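Long-range contacts in tail spike protein (PDB 6EU4), which probably serves as the trimeric tailspike with which the phage recognises, and perhaps degrades, surface polysaccharide of its Acinetobacter baumannii host: residues C294-C299 with V322-C327; E344-N349 with K382-S387. All coordinates share one frame; numbering follows the deposited sequence. Where two conformers were deposited one is given.

Contact 1 and contact 2 join successive rungs of one parallel beta-sheet in the tailspike's beta-helix. Their centres lie about 10 Å apart. Strand 321-334, the second partner of contact 1, is the direct neighbour of strand 344-348, the first partner of contact 2. Probable backbone hydrogen bonds close the gap between them: Val322 N to Glu344 O at 2.8 Å, and Met324 O to Ser348 N at 2.9 Å. Three of the four rungs turn at a residue with left-handed helical backbone angles, Ser298, Thr326 and Asn349; the fourth turns through Gly385 and Gly386. Along the chain, contact 1 closes before contact 2 opens. Both contacts also reach the neighbouring subunits of the trimer.

Contact 1: residues C294-C299 with V322-C327; sequences CTMISC and VTMVTC
Cys294 to Ile297 pair in parallel register with Val322 to Val325, as two successive rungs of a right-handed parallel beta-helix, the fold familiar from phage tailspikes. The strand axes run 4.7 Å apart. Four backbone hydrogen bonds alternate across the pair. Cys294 O takes the N-H of Thr323 at 3.0 Å. Met296 uses both its N and its O toward this strand: N gives to Thr323 O at 2.8 Å, and O receives Val325 N at 2.8 Å. Ser298 N closes the series on Val325 O at 2.9 Å.

One face of the sheet carries Cys294, Met296, Val322 and Met324. The methionines are selenomethionines. Their side chains lie side by side and point the same way, with SE of Met296 4.1 Å from CG of Met324. The chain of Met296 bends at its last torsion (chi3 63°), whereas that of Met324 stays extended. The same SE also packs against the CG1 branch of Val322.

Past the strands the rungs turn together at Ser298 and Thr326. Beyond the turn, Cys299 N donates to Cys327 SG at 3.5 Å, with an angle of 159° at the hydrogen. Cys327 SG lies beside its backbone N (chi1 -67°), and in this position it also touches CB of Met296 at 3.9 Å.

The Thr295, Ile297, Thr323 and Val325 face, with the turn residues Ser298 and Thr326, meets the other subunits. Ser298 OG and Thr326 OG1 hydrogen-bond Thr295 OG1 of the second subunit, and Thr326 OG1 also bonds Thr323 OG1 there. Thr295 and Thr323 make the matching bonds to Ser298 and Thr326 of the third. Strand 268-274 is the rung before, and its Phe273 packs beside Met296. Phe315 and Ile317 of strand 311-318 pack on Met324, and strand 344-348 follows on the other edge.

Contact 2: residues E344-N349 with K382-S387; sequences EVNISN and KLTGGS
Asn346 and Thr384 meet on one face of this parallel strand pair, where Asn346 OD1 lies 3.2 Å from Thr384 OG1, a possible hydrogen bond. With Asn346 CG anti to the backbone N (chi1 -174°), the amide leans forward along its own strand, past Lys382 and toward the level of Thr384, and OD1 is the amide atom nearest Thr384 OG1. A water joins the cluster. It accepts from Asn346 ND2 at 3.3 Å and from Lys382 NZ at 3.1 Å. It also hydrogen-bonds Thr384 OG1 at 2.7 Å.

The other face is apolar. Ile347 and Leu383 lie side by side, with CD1 of Ile347 4.1 Å from CD2 of Leu383.

Backbone bonds set this register. Lys382 N gives to Val345 O, and Ile347 N gives to Lys382 O at 2.9 Å. Thr384 N gives to Ile347 O. Asn349 N ends the series on Thr384 O at 2.8 Å. There the rungs come close, and Asn349 CA lies 3.8 Å from Gly386 CA.

Further out, Gly386 N bonds Glu344 OE2 of the second subunit, while Asn349 OD1 and ND2 bond Asn321 ND2 and Thr323 OG1 of that subunit. Phe373 of strand 371-376 packs on both Ile347 and Leu383. Backbone bonds of Glu344 to Val322 and of Asn346 to Val322 and Met324 join strand 344-348 to strand 321-334, while strand 380-384 passes the sheet on to strand 414-417.

Contact 1: residues C294-C299 with V322-C327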
loop_
_atom_site.group_PDB
_atom_site.type_symbol
_atom_site.label_atom_id
_atom_site.label_comp_id
_atom_site.label_asym_id
_atom_site.label_seq_id
_atom_site.Cartn_x
_atom_site.Cartn_y
_atom_site.Cartn_z
ATOM N N CYS A 294 5.901 10.310 -0.426
ATOM C CA CYS A 294 4.566 10.738 -0.024
ATOM C C CYS A 294 3.548 9.616 -0.185
ATOM O O CYS A 294 3.458 9.003 -1.255
ATOM C CB CYS A 294 4.142 11.935 -0.869
ATOM S SG CYS A 294 2.458 12.478 -0.589
ATOM N N THR A 295 2.777 9.357 0.868
ATOM C CA THR A 295 1.725 8.353 0.824
ATOM C C THR A 295 0.400 9.016 1.158
ATOM O O THR A 295 0.294 9.732 2.170
ATOM C CB THR A 295 1.980 7.193 1.804
ATOM O OG1 THR A 295 3.284 6.611 1.604
ATOM C CG2 THR A 295 0.939 6.090 1.602
HETATM N N MSE A 296 -0.617 8.727 0.342
HETATM C CA MSE A 296 -2.004 9.106 0.610
HETATM C C MSE A 296 -2.817 7.839 0.817
HETATM O O MSE A 296 -2.751 6.930 -0.012
HETATM C CB MSE A 296 -2.552 9.929 -0.555
HETATM C CG MSE A 296 -1.705 11.156 -0.847
HETATM SE SE MSE A 296 -2.324 11.940 -2.550
HETATM C CE MSE A 296 -4.088 12.398 -2.023
ATOM N N ILE A 297 -3.549 7.750 1.937
ATOM C CA ILE A 297 -4.337 6.573 2.290
ATOM C C ILE A 297 -5.786 6.989 2.471
ATOM O O ILE A 297 -6.093 7.822 3.333
ATOM C CB ILE A 297 -3.803 5.916 3.573
ATOM C CG1 ILE A 297 -2.378 5.436 3.355
ATOM C CG2 ILE A 297 -4.678 4.755 4.031
ATOM C CD1 ILE A 297 -1.645 5.255 4.652
ATOM N N SER A 298 -6.670 6.398 1.676
ATOM C CA SER A 298 -8.116 6.606 1.797
ATOM C C SER A 298 -8.444 8.098 1.915
ATOM O O SER A 298 -9.229 8.547 2.759
ATOM C CB SER A 298 -8.684 5.779 2.960
ATOM O OG SER A 298 -8.655 4.386 2.656
ATOM N N CYS A 299 -7.836 8.869 1.030
ATOM C CA CYS A 299 -8.141 10.281 0.874
ATOM C C CYS A 299 -9.197 10.455 -0.207
ATOM O O CYS A 299 -9.433 9.567 -1.020
ATOM C CB CYS A 299 -6.905 11.075 0.496
ATOM S SG CYS A 299 -5.601 11.056 1.785
ATOM N N VAL A 322 4.825 9.411 -5.242
ATOM C CA VAL A 322 3.587 9.402 -4.468
ATOM C C VAL A 322 2.908 8.057 -4.659
ATOM O O VAL A 322 2.831 7.548 -5.782
ATOM C CB VAL A 322 2.616 10.515 -4.917
ATOM C CG1 VAL A 322 1.292 10.440 -4.164
ATOM C CG2 VAL A 322 3.260 11.909 -4.781
ATOM N N THR A 323 2.390 7.500 -3.564
ATOM C CA THR A 323 1.545 6.313 -3.599
ATOM C C THR A 323 0.178 6.693 -3.064
ATOM O O THR A 323 0.087 7.283 -1.977
ATOM C CB THR A 323 2.100 5.170 -2.739
ATOM O OG1 THR A 323 3.401 4.779 -3.187
ATOM C CG2 THR A 323 1.193 3.952 -2.817
HETATM N N MSE A 324 -0.872 6.343 -3.815
HETATM C CA MSE A 324 -2.249 6.570 -3.412
HETATM C C MSE A 324 -2.902 5.217 -3.164
HETATM O O MSE A 324 -3.048 4.417 -4.091
HETATM C CB MSE A 324 -3.024 7.343 -4.486
HETATM C CG MSE A 324 -2.397 8.612 -4.893
HETATM SE SE MSE A 324 -3.633 9.541 -6.098
HETATM C CE MSE A 324 -2.408 10.940 -6.629
ATOM N N VAL A 325 -3.280 4.954 -1.921
ATOM C CA VAL A 325 -3.803 3.658 -1.502
ATOM C C VAL A 325 -5.292 3.826 -1.212
ATOM O O VAL A 325 -5.673 4.484 -0.236
ATOM C CB VAL A 325 -3.059 3.123 -0.271
ATOM C CG1 VAL A 325 -3.470 1.692 0.010
ATOM C CG2 VAL A 325 -1.570 3.209 -0.481
ATOM N N THR A 326 -6.121 3.207 -2.047
ATOM C CA THR A 326 -7.579 3.223 -1.935
ATOM C C THR A 326 -8.132 4.645 -1.762
ATOM O O THR A 326 -8.998 4.894 -0.919
ATOM C CB THR A 326 -8.065 2.306 -0.795
ATOM O OG1 THR A 326 -7.018 1.426 -0.355
ATOM C CG2 THR A 326 -9.193 1.408 -1.287
ATOM N N CYS A 327 -7.651 5.575 -2.593
ATOM C CA CYS A 327 -8.150 6.945 -2.613
ATOM C C CYS A 327 -9.349 7.069 -3.550
ATOM O O CYS A 327 -9.649 6.176 -4.353
ATOM C CB CYS A 327 -7.026 7.915 -2.997
ATOM S SG CYS A 327 -5.730 7.985 -1.675
#

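Contact 2: residues E344-N349 with K382-S387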
loop_
_atom_site.group_PDB
_atom_site.type_symbol
_atom_site.label_atom_id
_atom_site.label_comp_id
_atom_site.label_asym_id
_atom_site.label_seq_id
_atom_site.Cartn_x
_atom_site.Cartn_y
_atom_site.Cartn_z
ATOM N N GLU A 344 6.926 9.659 -10.083
ATOM C CA GLU A 344 6.498 8.269 -9.947
ATOM C C GLU A 344 5.219 8.255 -9.122
ATOM O O GLU A 344 5.219 8.723 -7.977
ATOM C CB GLU A 344 7.579 7.417 -9.271
ATOM C CG GLU A 344 7.090 5.971 -9.002
ATOM C CD GLU A 344 8.204 4.988 -8.657
ATOM O OE1 GLU A 344 9.409 5.357 -8.557
ATOM O OE2 GLU A 344 7.856 3.813 -8.469
ATOM N N VAL A 345 4.127 7.758 -9.704
ATOM C CA VAL A 345 2.840 7.733 -9.012
ATOM C C VAL A 345 2.248 6.337 -9.163
ATOM O O VAL A 345 2.011 5.869 -10.283
ATOM C CB VAL A 345 1.881 8.810 -9.552
ATOM C CG1 VAL A 345 0.648 8.921 -8.676
ATOM C CG2 VAL A 345 2.583 10.173 -9.653
ATOM N N ASN A 346 2.026 5.669 -8.041
ATOM C CA ASN A 346 1.352 4.379 -8.013
ATOM C C ASN A 346 -0.029 4.618 -7.447
ATOM O O ASN A 346 -0.156 5.030 -6.291
ATOM C CB ASN A 346 2.106 3.372 -7.161
ATOM C CG ASN A 346 1.498 1.983 -7.247
ATOM O OD1 ASN A 346 0.419 1.785 -7.824
ATOM N ND2 ASN A 346 2.223 1.002 -6.745
ATOM N N ILE A 347 -1.052 4.388 -8.258
ATOM C CA ILE A 347 -2.443 4.611 -7.861
ATOM C C ILE A 347 -3.067 3.228 -7.700
ATOM O O ILE A 347 -3.338 2.547 -8.700
ATOM C CB ILE A 347 -3.198 5.459 -8.891
ATOM C CG1 ILE A 347 -2.451 6.792 -9.140
ATOM C CG2 ILE A 347 -4.593 5.710 -8.429
ATOM C CD1 ILE A 347 -3.111 7.693 -10.128
ATOM N N SER A 348 -3.296 2.799 -6.460
ATOM C CA SER A 348 -3.718 1.430 -6.173
ATOM C C SER A 348 -5.151 1.431 -5.656
ATOM O O SER A 348 -5.462 2.081 -4.649
ATOM C CB SER A 348 -2.782 0.748 -5.164
ATOM O OG SER A 348 -2.988 1.213 -3.842
ATOM N N ASN A 349 -6.021 0.695 -6.350
ATOM C CA ASN A 349 -7.415 0.516 -5.931
ATOM C C ASN A 349 -8.133 1.852 -5.745
ATOM O O ASN A 349 -8.878 2.049 -4.790
ATOM C CB ASN A 349 -7.449 -0.323 -4.653
ATOM C CG ASN A 349 -8.763 -1.024 -4.427
ATOM O OD1 ASN A 349 -9.703 -0.883 -5.195
ATOM N ND2 ASN A 349 -8.824 -1.817 -3.348
ATOM N N LYS A 382 1.415 4.100 -12.638
ATOM C CA LYS A 382 0.833 2.762 -12.688
ATOM C C LYS A 382 -0.545 2.770 -12.058
ATOM O O LYS A 382 -0.720 3.285 -10.947
ATOM C CB LYS A 382 1.701 1.738 -11.960
ATOM C CG LYS A 382 1.080 0.355 -11.969
ATOM C CD LYS A 382 2.051 -0.640 -11.385
ATOM C CE LYS A 382 1.530 -2.079 -11.487
ATOM N NZ LYS A 382 2.370 -3.029 -10.678
ATOM N N LEU A 383 -1.509 2.163 -12.754
ATOM C CA LEU A 383 -2.843 1.929 -12.214
ATOM C C LEU A 383 -2.901 0.471 -11.788
ATOM O O LEU A 383 -2.946 -0.431 -12.632
ATOM C CB LEU A 383 -3.925 2.251 -13.239
ATOM C CG LEU A 383 -3.780 3.611 -13.951
ATOM C CD1 LEU A 383 -4.959 3.868 -14.842
ATOM C CD2 LEU A 383 -3.615 4.744 -12.970
ATOM N N THR A 384 -2.842 0.250 -10.481
ATOM C CA THR A 384 -2.928 -1.080 -9.881
ATOM C C THR A 384 -4.383 -1.284 -9.488
ATOM O O THR A 384 -4.823 -0.801 -8.449
ATOM C CB THR A 384 -2.003 -1.186 -8.674
ATOM O OG1 THR A 384 -0.654 -0.910 -9.092
ATOM C CG2 THR A 384 -2.061 -2.574 -8.063
ATOM N N GLY A 385 -5.118 -2.007 -10.317
ATOM C CA GLY A 385 -6.554 -2.097 -10.156
ATOM C C GLY A 385 -7.204 -0.729 -10.210
ATOM O O GLY A 385 -6.788 0.163 -10.958
ATOM N N GLY A 386 -8.246 -0.567 -9.410
ATOM C CA GLY A 386 -9.013 0.655 -9.396
ATOM C C GLY A 386 -10.159 0.650 -10.392
ATOM O O GLY A 386 -10.259 -0.186 -11.300
ATOM N N SER A 387 -11.037 1.618 -10.172
ATOM C CA SER A 387 -12.189 1.864 -11.025
ATOM C C SER A 387 -12.249 3.360 -11.285
ATOM O O SER A 387 -12.225 4.165 -10.347
ATOM C CB SER A 387 -13.491 1.368 -10.383
ATOM O OG SER A 387 -13.788 2.093 -9.216
HETATM O O HOH W 1 1.486 -2.004 -7.884
HETATM O O HOH W 2 -6.113 2.322 -9.170
#